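Local coordinates for protein amino acid amide racemase (Ochrobactrum anthropi, PDB 6GIO) that binds pyridoxal-5'-phosphate and belongs to the class-III aminotransferase family, in a two-chain assembly, at residues C[36-39]-C[43-46]; C[32-37]-C[403-408]; C[181-186]-C[221-226]; C[214-219]-C[254-259]; C[145-150]-C[155-160]. All blocks are in the same frame, centred on the assembly; numbering follows the deposited sequence.

Interaction 1: C[36-39]-C[43-46]; sequences LIEE and SILD
Leu-36 and Ile-44 form an antiparallel hydrogen-bonded pair at the heart of a beta hairpin, where the axes of 36-38 and 43-46 come within 4.7 Å, their directions 142° apart. Each residue donates to the other: Leu-36 N meets Ile-44 O at 2.7 Å, and Ile-44 N meets Leu-36 O almost in a straight line (177°). The next pair, Ile-37 with Ser-43, is non-hydrogen-bonded, and its side chains lie on the opposite face of the sheet from Leu-36 and Ile-44. There the methyl CD1 of Ile-37 lies 4.2 Å from Ser-43 CB, while Ser-43 OG hydrogen-bonds to Arg-35 NE. On the Leu-36 face, a first torsion that sets CG beside the backbone N (-69°) helps to send the branched end across to Asp-46, where Leu-36 CD1 sits 3.6 Å from Asp-46 CG. The apolar neighbour does not cost Asp-46 its polar partners: OD1 bonds to Ser-48, OD2 to Tyr-58. Gly-76 of the second subunit packs on Leu-36 as well. The contact thus implies a hairpin fixed by its backbone, with beta-branched Ile-37 and Ile-44 suited to strands, Leu-36 supplying reach, and a buried acid whose oxygens are satisfied by hydroxyl groups.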
# COMPACT_ATOMS: atom_id res chain seq x y z
N LEU C 36 -18.60 7.41 -15.38
CA LEU C 36 -17.52 8.28 -14.93
C LEU C 36 -17.68 9.63 -15.63
O LEU C 36 -18.08 9.68 -16.80
CB LEU C 36 -16.14 7.70 -15.25
CG LEU C 36 -15.80 6.46 -14.40
CD1 LEU C 36 -14.58 5.76 -14.96
CD2 LEU C 36 -15.61 6.82 -12.93
N ILE C 37 -17.37 10.71 -14.91
CA ILE C 37 -17.56 12.05 -15.49
C ILE C 37 -16.24 12.66 -15.91
O ILE C 37 -15.35 12.90 -15.10
CB ILE C 37 -18.25 13.03 -14.50
CG1 ILE C 37 -19.41 12.36 -13.79
CG2 ILE C 37 -18.64 14.32 -15.22
CD1 ILE C 37 -20.49 11.80 -14.67
N GLU C 38 -16.10 12.87 -17.20
CA GLU C 38 -14.91 13.51 -17.75
C GLU C 38 -14.96 14.98 -17.43
O GLU C 38 -16.04 15.55 -17.31
CB GLU C 38 -14.85 13.29 -19.26
CG GLU C 38 -13.64 13.91 -19.95
CD GLU C 38 -13.27 13.26 -21.29
OE1 GLU C 38 -14.19 12.82 -22.03
OE2 GLU C 38 -12.05 13.20 -21.59
N GLU C 39 -13.81 15.60 -17.28
CA GLU C 39 -13.73 17.05 -17.25
C GLU C 39 -14.49 17.62 -18.46
O GLU C 39 -14.43 17.07 -19.57
CB GLU C 39 -12.27 17.50 -17.25
CG GLU C 39 -12.09 19.02 -17.06
CD GLU C 39 -10.64 19.44 -17.09
OE1 GLU C 39 -9.92 19.05 -18.05
OE2 GLU C 39 -10.21 20.13 -16.14
N SER C 43 -20.43 12.12 -19.71
CA SER C 43 -20.66 10.97 -18.84
C SER C 43 -20.31 9.67 -19.55
O SER C 43 -21.00 9.28 -20.47
CB SER C 43 -22.12 10.94 -18.41
OG SER C 43 -22.51 9.66 -17.95
N ILE C 44 -19.27 8.97 -19.08
CA ILE C 44 -18.73 7.79 -19.79
C ILE C 44 -19.14 6.50 -19.08
O ILE C 44 -19.02 6.39 -17.89
CB ILE C 44 -17.20 7.85 -19.80
CG1 ILE C 44 -16.73 9.21 -20.33
CG2 ILE C 44 -16.59 6.69 -20.59
CD1 ILE C 44 -17.21 9.53 -21.72
N LEU C 45 -19.60 5.51 -19.84
CA LEU C 45 -19.96 4.21 -19.26
C LEU C 45 -18.68 3.46 -18.85
O LEU C 45 -17.80 3.25 -19.67
CB LEU C 45 -20.80 3.39 -20.24
CG LEU C 45 -21.18 1.98 -19.74
CD1 LEU C 45 -21.93 2.00 -18.41
CD2 LEU C 45 -22.00 1.21 -20.77
N ASP C 46 -18.58 3.04 -17.59
CA ASP C 46 -17.36 2.43 -17.13
C ASP C 46 -17.42 0.92 -17.22
O ASP C 46 -17.95 0.26 -16.36
CB ASP C 46 -16.96 2.85 -15.71
CG ASP C 46 -15.54 2.32 -15.32
OD1 ASP C 46 -14.69 2.23 -16.24
OD2 ASP C 46 -15.30 2.00 -14.12

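Interaction 2: C[32-37]-C[403-408]; sequences KGNRLI and TLTEPE
Asn-34 pushes its amide into the loop that precedes helix 406-424, OD1 facing Thr-403 OG1 and ND2 shared between Thr-403 O and Glu-408 OE1. Its CG lies beside the backbone N (chi1 -55°), which carries the amide toward residues 403-408. Asn-34 ND2 donates to Glu-408 OE1 at 2.9 Å, close to the amide plane and into the syn lone pair of the carboxylate, although the two flat groups are turned 62° apart. Asn-34 ND2 also makes a weak bond to Thr-403 O (2.8 Å). Thr-403 OG1, held between its own backbone N and carbonyl carbon, donates to Asn-34 OD1; the modelled separation is very short and its exact length doubtful. Glu-408, extended beyond CG, reaches back past the helix start, where Glu-408 OE1 also accepts from Thr-405 N at 2.9 Å. Thr-405 OG1 in turn accepts from Glu-408 N at 3.3 Å, completing a capping box. A water links Glu-408 OE2 to Asn-34 N. Asparagine suits the place because one flat group both donates and accepts. The chemistry implies that Glu-408 OE1, held by two N-H groups, joins the helix start to the type II' turn 32-35, helped by Thr-403.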
# COMPACT_ATOMS: atom_id res chain seq x y z
N LYS C 32 -20.71 8.50 -11.10
CA LYS C 32 -22.08 8.30 -10.65
C LYS C 32 -22.66 7.04 -11.22
O LYS C 32 -22.80 6.91 -12.45
CB LYS C 32 -22.97 9.50 -11.05
CG LYS C 32 -24.37 9.43 -10.45
CD LYS C 32 -25.35 10.31 -11.21
CE LYS C 32 -26.77 10.13 -10.67
NZ LYS C 32 -27.31 11.43 -10.17
N GLY C 33 -23.02 6.12 -10.32
CA GLY C 33 -23.48 4.82 -10.72
C GLY C 33 -22.37 4.09 -11.41
O GLY C 33 -21.22 4.05 -10.95
N ASN C 34 -22.70 3.52 -12.55
CA ASN C 34 -21.71 2.86 -13.37
C ASN C 34 -21.09 3.82 -14.39
O ASN C 34 -20.47 3.37 -15.35
CB ASN C 34 -22.37 1.65 -14.03
CG ASN C 34 -23.02 0.70 -13.02
OD1 ASN C 34 -22.50 0.48 -11.93
ND2 ASN C 34 -24.19 0.20 -13.35
N ARG C 35 -21.23 5.13 -14.20
CA ARG C 35 -20.63 6.09 -15.18
C ARG C 35 -19.57 6.98 -14.56
O ARG C 35 -19.62 7.26 -13.37
CB ARG C 35 -21.72 6.97 -15.82
CG ARG C 35 -22.94 6.19 -16.34
CD ARG C 35 -23.88 7.11 -17.13
NE ARG C 35 -23.30 7.39 -18.43
CZ ARG C 35 -23.43 6.61 -19.51
NH1 ARG C 35 -22.84 6.97 -20.64
NH2 ARG C 35 -24.16 5.50 -19.47
N LEU C 36 -18.60 7.41 -15.38
CA LEU C 36 -17.52 8.28 -14.93
C LEU C 36 -17.68 9.63 -15.63
O LEU C 36 -18.08 9.68 -16.80
CB LEU C 36 -16.14 7.70 -15.25
CG LEU C 36 -15.80 6.46 -14.40
CD1 LEU C 36 -14.58 5.76 -14.96
CD2 LEU C 36 -15.61 6.82 -12.93
N ILE C 37 -17.37 10.71 -14.91
CA ILE C 37 -17.56 12.05 -15.49
C ILE C 37 -16.24 12.66 -15.91
O ILE C 37 -15.35 12.90 -15.10
CB ILE C 37 -18.25 13.03 -14.50
CG1 ILE C 37 -19.41 12.36 -13.79
CG2 ILE C 37 -18.64 14.32 -15.22
CD1 ILE C 37 -20.49 11.80 -14.67
N THR C 403 -22.75 -3.78 -10.61
CA THR C 403 -24.04 -3.13 -10.70
C THR C 403 -24.42 -2.75 -12.12
O THR C 403 -25.41 -2.04 -12.32
CB THR C 403 -24.02 -1.86 -9.83
OG1 THR C 403 -22.84 -1.11 -10.14
CG2 THR C 403 -23.99 -2.25 -8.33
N LEU C 404 -23.65 -3.21 -13.10
CA LEU C 404 -23.94 -2.94 -14.50
C LEU C 404 -25.40 -3.35 -14.84
O LEU C 404 -25.84 -4.46 -14.52
CB LEU C 404 -22.95 -3.68 -15.39
CG LEU C 404 -22.97 -3.29 -16.88
CD1 LEU C 404 -22.41 -1.89 -17.13
CD2 LEU C 404 -22.22 -4.33 -17.70
N THR C 405 -26.13 -2.43 -15.47
CA THR C 405 -27.57 -2.72 -15.81
C THR C 405 -27.71 -3.37 -17.18
O THR C 405 -26.79 -3.33 -18.01
CB THR C 405 -28.45 -1.45 -15.75
OG1 THR C 405 -28.08 -0.54 -16.79
CG2 THR C 405 -28.30 -0.77 -14.41
N GLU C 406 -28.88 -3.96 -17.44
CA GLU C 406 -29.13 -4.54 -18.76
C GLU C 406 -29.15 -3.52 -19.90
O GLU C 406 -28.58 -3.77 -20.94
CB GLU C 406 -30.32 -5.49 -18.74
CG GLU C 406 -29.98 -6.74 -17.94
CD GLU C 406 -31.11 -7.76 -17.83
OE1 GLU C 406 -31.74 -8.09 -18.85
OE2 GLU C 406 -31.33 -8.27 -16.70
N PRO C 407 -29.73 -2.33 -19.69
CA PRO C 407 -29.59 -1.30 -20.73
C PRO C 407 -28.16 -0.90 -21.00
O PRO C 407 -27.81 -0.56 -22.13
CB PRO C 407 -30.37 -0.12 -20.17
CG PRO C 407 -31.42 -0.77 -19.31
CD PRO C 407 -30.76 -1.97 -18.70
N GLU C 408 -27.34 -0.89 -19.95
CA GLU C 408 -25.93 -0.56 -20.12
C GLU C 408 -25.19 -1.67 -20.87
O GLU C 408 -24.26 -1.40 -21.64
CB GLU C 408 -25.29 -0.26 -18.77
CG GLU C 408 -25.70 1.08 -18.21
CD GLU C 408 -25.38 1.25 -16.76
OE1 GLU C 408 -25.14 0.25 -16.05
OE2 GLU C 408 -25.41 2.42 -16.32
O HOH W 1 -25.18 3.94 -13.97
O HOH W 2 -25.96 4.45 -17.49

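Interaction 3: C[181-186]-C[221-226]; sequences AVLELL and LEALQD
Leu-183 is the first residue of the 181-186 segment to reach the neighbouring helix, and it does so with both branches. The two helical segments run nearly parallel, 12° apart, but their axes stay 10.7 Å from each other, a spacing that leucines span. With CG beside the backbone N (chi1 -66°), the fork of Leu-183 opens toward the 221-226 segment. Leu-183 CD1 comes to 3.9 Å from Ala-223 CB, the small residue giving the leucine room to approach. The other methyl, Leu-183 CD2, rests beside the backbone at Leu-224 N, also 3.9 Å away, rather than meeting the end of that side chain. Phe-220 and Arg-227, from the same helix as Ala-223, touch Leu-183 too.

Nearly one turn further on, Leu-186 comes round to the same side of its helix. Its CG is anti to the backbone N (chi1 178°), and Leu-186 CD2 meets Leu-224 CD1 at 3.7 Å, the two side chains crossing at about a right angle. Both leucines continue down to the central sheet, Leu-186 onto Ile-133 and Leu-224 onto Phe-135 and Ile-204. The contact therefore belongs to the helical layer over the parallel part of the sheet that holds strands 131-135 and 199-204, as expected in the alpha/beta fold of this family. Helix 220-229 is the crossover helix of a beta-alpha-beta unit between strands 199-204 and 234-238. The contact is apolar, which implies that fit and exclusion of water probably hold the helices, without the directional bonds that would fix one exact pairing.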
# COMPACT_ATOMS: atom_id res chain seq x y z
N ALA C 181 0.55 -31.69 -20.14
CA ALA C 181 1.91 -31.32 -20.41
C ALA C 181 2.48 -30.47 -19.28
O ALA C 181 3.63 -30.61 -18.89
CB ALA C 181 2.02 -30.58 -21.74
N VAL C 182 1.68 -29.56 -18.74
CA VAL C 182 2.17 -28.72 -17.67
C VAL C 182 2.38 -29.54 -16.38
O VAL C 182 3.44 -29.46 -15.73
CB VAL C 182 1.26 -27.53 -17.51
CG1 VAL C 182 1.60 -26.72 -16.27
CG2 VAL C 182 1.43 -26.66 -18.76
N LEU C 183 1.43 -30.39 -16.06
CA LEU C 183 1.56 -31.28 -14.91
C LEU C 183 2.77 -32.16 -15.04
O LEU C 183 3.47 -32.42 -14.07
CB LEU C 183 0.31 -32.13 -14.73
CG LEU C 183 -0.93 -31.33 -14.38
CD1 LEU C 183 -2.19 -32.19 -14.56
CD2 LEU C 183 -0.83 -30.69 -12.98
N GLU C 184 3.02 -32.67 -16.25
CA GLU C 184 4.18 -33.56 -16.53
C GLU C 184 5.49 -32.80 -16.26
O GLU C 184 6.34 -33.32 -15.60
CB GLU C 184 4.01 -34.19 -17.92
CG GLU C 184 5.28 -34.74 -18.55
CD GLU C 184 5.17 -35.72 -19.72
OE1 GLU C 184 5.59 -35.39 -20.84
OE2 GLU C 184 4.71 -36.82 -19.51
N LEU C 185 5.60 -31.59 -16.78
CA LEU C 185 6.72 -30.72 -16.60
C LEU C 185 6.99 -30.44 -15.11
O LEU C 185 8.13 -30.46 -14.68
CB LEU C 185 6.50 -29.40 -17.37
CG LEU C 185 7.59 -28.36 -17.37
CD1 LEU C 185 8.92 -28.89 -17.86
CD2 LEU C 185 7.18 -27.22 -18.28
N LEU C 186 5.95 -30.21 -14.33
CA LEU C 186 6.08 -29.99 -12.90
C LEU C 186 6.56 -31.25 -12.22
O LEU C 186 7.46 -31.19 -11.36
CB LEU C 186 4.79 -29.54 -12.25
CG LEU C 186 4.78 -29.30 -10.74
CD1 LEU C 186 5.68 -28.12 -10.38
CD2 LEU C 186 3.36 -29.10 -10.24
N LEU C 221 -6.39 -26.94 -12.48
CA LEU C 221 -6.00 -26.30 -11.25
C LEU C 221 -6.17 -27.25 -10.07
O LEU C 221 -5.33 -27.24 -9.17
CB LEU C 221 -6.79 -25.02 -11.03
CG LEU C 221 -6.45 -23.86 -12.00
CD1 LEU C 221 -7.22 -22.62 -11.62
CD2 LEU C 221 -4.95 -23.54 -12.02
N GLU C 222 -7.24 -28.05 -10.06
CA GLU C 222 -7.44 -29.05 -8.99
C GLU C 222 -6.36 -30.10 -8.99
O GLU C 222 -5.93 -30.57 -7.93
CB GLU C 222 -8.82 -29.73 -9.06
CG GLU C 222 -9.08 -30.65 -7.86
CD GLU C 222 -10.50 -31.18 -7.75
OE1 GLU C 222 -11.33 -30.91 -8.63
OE2 GLU C 222 -10.81 -31.88 -6.78
N ALA C 223 -5.93 -30.52 -10.18
CA ALA C 223 -4.86 -31.51 -10.28
C ALA C 223 -3.51 -30.90 -9.82
O ALA C 223 -2.69 -31.58 -9.21
CB ALA C 223 -4.77 -32.07 -11.69
N LEU C 224 -3.30 -29.62 -10.14
CA LEU C 224 -2.12 -28.89 -9.70
C LEU C 224 -2.07 -28.77 -8.19
O LEU C 224 -1.03 -28.93 -7.59
CB LEU C 224 -2.15 -27.47 -10.26
CG LEU C 224 -1.05 -26.55 -9.79
CD1 LEU C 224 0.31 -27.09 -10.15
CD2 LEU C 224 -1.24 -25.18 -10.44
N GLN C 225 -3.21 -28.42 -7.60
CA GLN C 225 -3.35 -28.31 -6.16
C GLN C 225 -2.90 -29.64 -5.53
O GLN C 225 -2.02 -29.67 -4.67
CB GLN C 225 -4.79 -27.99 -5.79
CG GLN C 225 -5.15 -28.11 -4.32
CD GLN C 225 -6.63 -28.06 -4.10
OE1 GLN C 225 -7.18 -27.02 -3.76
NE2 GLN C 225 -7.30 -29.21 -4.31
N ASP C 226 -3.48 -30.72 -6.03
CA ASP C 226 -3.26 -32.07 -5.47
C ASP C 226 -1.80 -32.53 -5.59
O ASP C 226 -1.28 -33.12 -4.64
CB ASP C 226 -4.20 -33.09 -6.14
CG ASP C 226 -5.68 -32.90 -5.76
OD1 ASP C 226 -6.01 -32.03 -4.93
OD2 ASP C 226 -6.53 -33.60 -6.32

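Interaction 4: C[214-219]-C[254-259]; sequences VVPPPA and QHEGLE
Glu-256 reaches Pro-216 through two torsions: chi1 -63° sets CG beside the backbone N, and a bend at chi2, -75°, turns the carboxylate. The result is a carboxylate presented to the loop 214-219, which the proline ring approaches from the opposite direction. Pro-216 CG lies 3.6 Å from Glu-256 OE2, a van der Waals contact between a ring methylene and a carboxylate oxygen. Beside it, Val-215 CG1 lies 4.2 Å from Glu-256 OE2.

Three waters make up the polar part of the meeting. One lies 2.6 Å from Pro-216 O and can also donate to Glu-256 OE2. A second lies 2.9 Å from Pro-217 O and bridges to Glu-256 OE1; for both waters there are more acceptors nearby than protons, so the bonds may be shared. The third is more clear-cut: it accepts from Ala-219 N at 3.0 Å and donates to Glu-256 OE1 at 2.8 Å. Proline suits this loop because it stiffens the chain, while the carbonyls of Pro-216 and Pro-217 accept from water. Ala-219 occupies the N-cap of helix 220-229.

The carboxylate has a stronger partner in Arg-349, which forms a salt bridge with OE2, while Leu-221 packs on both Glu-256 and Pro-216. The side chain of Pro-216 is about 13 Å from the bound pyridoxal-5'-phosphate, so the contact lies away from the cofactor. Its chemistry implies that a buried acid, probably kept charged by Arg-349, joins two loops mainly through water.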
# COMPACT_ATOMS: atom_id res chain seq x y z
N VAL C 214 -7.31 -15.73 -19.31
CA VAL C 214 -7.31 -17.11 -19.69
C VAL C 214 -7.96 -17.99 -18.63
O VAL C 214 -7.47 -18.08 -17.51
CB VAL C 214 -5.86 -17.60 -19.94
CG1 VAL C 214 -5.84 -19.08 -20.31
CG2 VAL C 214 -5.23 -16.79 -21.04
N VAL C 215 -9.06 -18.66 -18.98
CA VAL C 215 -9.65 -19.64 -18.10
C VAL C 215 -8.96 -20.97 -18.37
O VAL C 215 -8.95 -21.46 -19.51
CB VAL C 215 -11.15 -19.85 -18.34
CG1 VAL C 215 -11.75 -20.88 -17.35
CG2 VAL C 215 -11.90 -18.53 -18.23
N PRO C 216 -8.41 -21.58 -17.31
CA PRO C 216 -7.73 -22.83 -17.57
C PRO C 216 -8.68 -23.92 -18.06
O PRO C 216 -9.90 -23.80 -17.86
CB PRO C 216 -7.16 -23.21 -16.19
CG PRO C 216 -8.14 -22.62 -15.23
CD PRO C 216 -8.54 -21.31 -15.88
N PRO C 217 -8.12 -25.00 -18.68
CA PRO C 217 -8.87 -26.20 -19.00
C PRO C 217 -9.41 -26.82 -17.73
O PRO C 217 -8.73 -26.81 -16.72
CB PRO C 217 -7.81 -27.15 -19.60
CG PRO C 217 -6.57 -26.35 -19.77
CD PRO C 217 -6.67 -25.20 -18.83
N PRO C 218 -10.63 -27.33 -17.77
CA PRO C 218 -11.26 -27.91 -16.59
C PRO C 218 -10.40 -28.94 -15.92
O PRO C 218 -9.76 -29.71 -16.58
CB PRO C 218 -12.51 -28.61 -17.17
CG PRO C 218 -12.82 -27.81 -18.38
CD PRO C 218 -11.49 -27.43 -18.97
N ALA C 219 -10.39 -28.92 -14.59
CA ALA C 219 -9.73 -29.92 -13.75
C ALA C 219 -8.23 -29.68 -13.60
O ALA C 219 -7.63 -30.26 -12.71
CB ALA C 219 -10.00 -31.35 -14.25
N GLN C 254 -13.94 -21.32 -6.51
CA GLN C 254 -15.02 -22.29 -6.27
C GLN C 254 -15.54 -22.91 -7.58
O GLN C 254 -16.20 -23.94 -7.53
CB GLN C 254 -16.19 -21.66 -5.49
CG GLN C 254 -15.83 -21.25 -4.09
CD GLN C 254 -16.91 -20.49 -3.35
OE1 GLN C 254 -17.36 -19.42 -3.77
NE2 GLN C 254 -17.25 -21.00 -2.16
N HIS C 255 -15.24 -22.30 -8.73
CA HIS C 255 -15.50 -22.91 -10.02
C HIS C 255 -14.55 -24.10 -10.30
O HIS C 255 -14.82 -24.91 -11.15
CB HIS C 255 -15.30 -21.89 -11.16
CG HIS C 255 -16.29 -20.77 -11.17
ND1 HIS C 255 -17.60 -20.94 -11.57
CD2 HIS C 255 -16.16 -19.47 -10.84
CE1 HIS C 255 -18.24 -19.79 -11.46
NE2 HIS C 255 -17.39 -18.88 -11.02
N GLU C 256 -13.39 -24.13 -9.63
CA GLU C 256 -12.26 -24.96 -10.05
C GLU C 256 -11.97 -26.10 -9.09
O GLU C 256 -10.96 -26.77 -9.27
CB GLU C 256 -11.01 -24.10 -10.20
CG GLU C 256 -11.11 -23.02 -11.27
CD GLU C 256 -11.01 -23.57 -12.67
OE1 GLU C 256 -10.64 -24.76 -12.81
OE2 GLU C 256 -11.30 -22.80 -13.62
N GLY C 257 -12.83 -26.32 -8.10
CA GLY C 257 -12.69 -27.47 -7.18
C GLY C 257 -11.51 -27.30 -6.21
O GLY C 257 -10.95 -28.27 -5.71
N LEU C 258 -11.15 -26.05 -5.96
CA LEU C 258 -9.96 -25.73 -5.14
C LEU C 258 -10.31 -25.53 -3.65
O LEU C 258 -11.39 -25.05 -3.32
CB LEU C 258 -9.29 -24.47 -5.70
CG LEU C 258 -8.59 -24.54 -7.06
CD1 LEU C 258 -7.97 -23.20 -7.40
CD2 LEU C 258 -7.51 -25.62 -7.05
N GLU C 259 -9.41 -25.93 -2.76
CA GLU C 259 -9.57 -25.73 -1.31
C GLU C 259 -8.28 -25.16 -0.81
O GLU C 259 -7.43 -25.89 -0.30
CB GLU C 259 -9.90 -27.06 -0.59
CG GLU C 259 -11.30 -27.53 -0.89
CD GLU C 259 -11.50 -28.96 -0.47
OE1 GLU C 259 -11.18 -29.87 -1.25
OE2 GLU C 259 -11.96 -29.17 0.65
O HOH W 3 -11.30 -24.75 -15.86
O HOH W 4 -8.75 -25.70 -14.06
O HOH W 5 -12.27 -26.91 -13.50

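Interaction 5: C[145-150]-C[155-160]; sequences GSMGIS and MTHTLP
The imidazole of His-157 has Met-155 CA over one face, 3.7 Å above the plane and displaced toward the rim, while its edge takes two partners, Thr-158 OG1 in plane and the sulfur of Met-147. Met-147 SD lies 5.0 Å from the ring centroid and 75° off the ring normal, an edge-on sulfur-aromatic contact. His-157 ND1 shares a 2.8 Å hydrogen bond with Thr-158 OG1, which helps to fix the ring's rotation. Phe-291 of the second subunit also meets this ring. Met-147, with CG anti to the backbone N (chi1 180°), slides past Met-155 in the opposite direction, Met-147 CG 3.6 Å from Met-155 CB. Met-147 CE lies 4.0 Å from Thr-158 CB. At the end of segment 155-160, Pro-160 CB sits 3.6 Å from Gly-148 O. The side chain of Ser-150, whose OG bonds to Ser-146 O and to the backbone of His-140, is about 7 Å from the pyridoxal-5'-phosphate; Met-155 packs on Tyr-139, which lines the same pocket. Flexible, polarisable methionines suit such an irregular joint. The chemistry implies a loop held back on its own helix by soft apolar contact, between the cofactor pocket and the subunit interface.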
# COMPACT_ATOMS: atom_id res chain seq x y z
N GLY C 145 8.65 -7.59 -3.67
CA GLY C 145 8.43 -9.02 -3.29
C GLY C 145 7.36 -9.72 -4.15
O GLY C 145 7.47 -10.91 -4.50
N SER C 146 6.32 -8.98 -4.51
CA SER C 146 5.21 -9.55 -5.26
C SER C 146 5.54 -9.68 -6.78
O SER C 146 5.17 -10.69 -7.44
CB SER C 146 3.96 -8.71 -5.00
OG SER C 146 4.18 -7.32 -5.26
N MET C 147 6.24 -8.68 -7.32
CA MET C 147 6.74 -8.73 -8.70
C MET C 147 7.76 -9.86 -8.85
O MET C 147 7.84 -10.51 -9.89
CB MET C 147 7.37 -7.39 -9.05
CG MET C 147 7.93 -7.30 -10.45
SD MET C 147 8.61 -5.65 -10.76
CE MET C 147 10.09 -5.70 -9.77
N GLY C 148 8.53 -10.09 -7.79
CA GLY C 148 9.52 -11.17 -7.77
C GLY C 148 9.00 -12.58 -8.04
O GLY C 148 9.75 -13.44 -8.51
N ILE C 149 7.74 -12.82 -7.72
CA ILE C 149 7.13 -14.14 -7.97
C ILE C 149 6.19 -14.09 -9.18
O ILE C 149 5.51 -15.05 -9.47
CB ILE C 149 6.40 -14.67 -6.72
CG1 ILE C 149 5.32 -13.70 -6.26
CG2 ILE C 149 7.40 -14.92 -5.60
CD1 ILE C 149 4.18 -14.37 -5.53
N SER C 150 6.18 -12.97 -9.89
CA SER C 150 5.31 -12.80 -11.03
C SER C 150 5.97 -13.27 -12.32
O SER C 150 7.18 -13.23 -12.45
CB SER C 150 4.91 -11.34 -11.15
OG SER C 150 4.10 -10.97 -10.03
N MET C 155 7.21 -7.11 -16.41
CA MET C 155 8.22 -7.05 -15.34
C MET C 155 9.53 -7.84 -15.61
O MET C 155 10.35 -8.09 -14.70
CB MET C 155 7.57 -7.48 -14.03
CG MET C 155 6.35 -6.60 -13.69
SD MET C 155 4.88 -7.43 -13.04
CE MET C 155 5.07 -9.09 -13.68
N THR C 156 9.79 -8.17 -16.87
CA THR C 156 11.04 -8.85 -17.23
C THR C 156 12.23 -7.87 -17.25
O THR C 156 13.36 -8.27 -17.56
CB THR C 156 10.92 -9.52 -18.61
OG1 THR C 156 10.60 -8.53 -19.61
CG2 THR C 156 9.84 -10.61 -18.59
N HIS C 157 11.99 -6.59 -16.95
CA HIS C 157 13.09 -5.66 -16.74
C HIS C 157 13.90 -6.01 -15.46
O HIS C 157 14.99 -5.51 -15.30
CB HIS C 157 12.58 -4.20 -16.69
CG HIS C 157 11.40 -4.01 -15.80
ND1 HIS C 157 11.41 -4.31 -14.45
CD2 HIS C 157 10.15 -3.55 -16.08
CE1 HIS C 157 10.22 -4.06 -13.95
NE2 HIS C 157 9.44 -3.60 -14.91
N THR C 158 13.38 -6.90 -14.60
CA THR C 158 13.98 -7.23 -13.30
C THR C 158 13.95 -8.74 -13.11
O THR C 158 12.95 -9.39 -13.43
CB THR C 158 13.18 -6.56 -12.14
OG1 THR C 158 13.10 -5.15 -12.39
CG2 THR C 158 13.83 -6.80 -10.75
N LEU C 159 15.04 -9.30 -12.60
CA LEU C 159 15.14 -10.75 -12.43
C LEU C 159 14.15 -11.25 -11.40
O LEU C 159 13.87 -10.57 -10.44
CB LEU C 159 16.56 -11.14 -12.01
CG LEU C 159 17.68 -11.04 -13.07
CD1 LEU C 159 18.97 -11.56 -12.49
CD2 LEU C 159 17.36 -11.83 -14.34
N PRO C 160 13.61 -12.46 -11.58
CA PRO C 160 12.78 -12.96 -10.49
C PRO C 160 13.52 -13.27 -9.21
O PRO C 160 14.71 -13.48 -9.20
CB PRO C 160 12.20 -14.28 -11.04
CG PRO C 160 12.66 -14.38 -12.46
CD PRO C 160 13.83 -13.47 -12.63

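Interactions 1 and 2 share strand 35-38 and touch directly, Ser-43 and Asp-46 bonding to Arg-35 and Asn-34; one builds the hairpin through its backbone, the other ties the turn before strand 35-38 to a helix start through side-chain amide and acid. Interactions 3 and 4 also adjoin, their segments alternating along the chain, with Gln-225 OE1 bonded to Glu-259 N. Both are buried, yet interaction 3 is wholly apolar, whereas interaction 4 is built on water and a carboxylate. Interactions 1, 2 and 5 are only partly buried. Interaction 5, with exposed residues among those that touch, stands apart, about 12 Å from interaction 3 at the nearest atoms, and like interaction 1 it touches the second subunit.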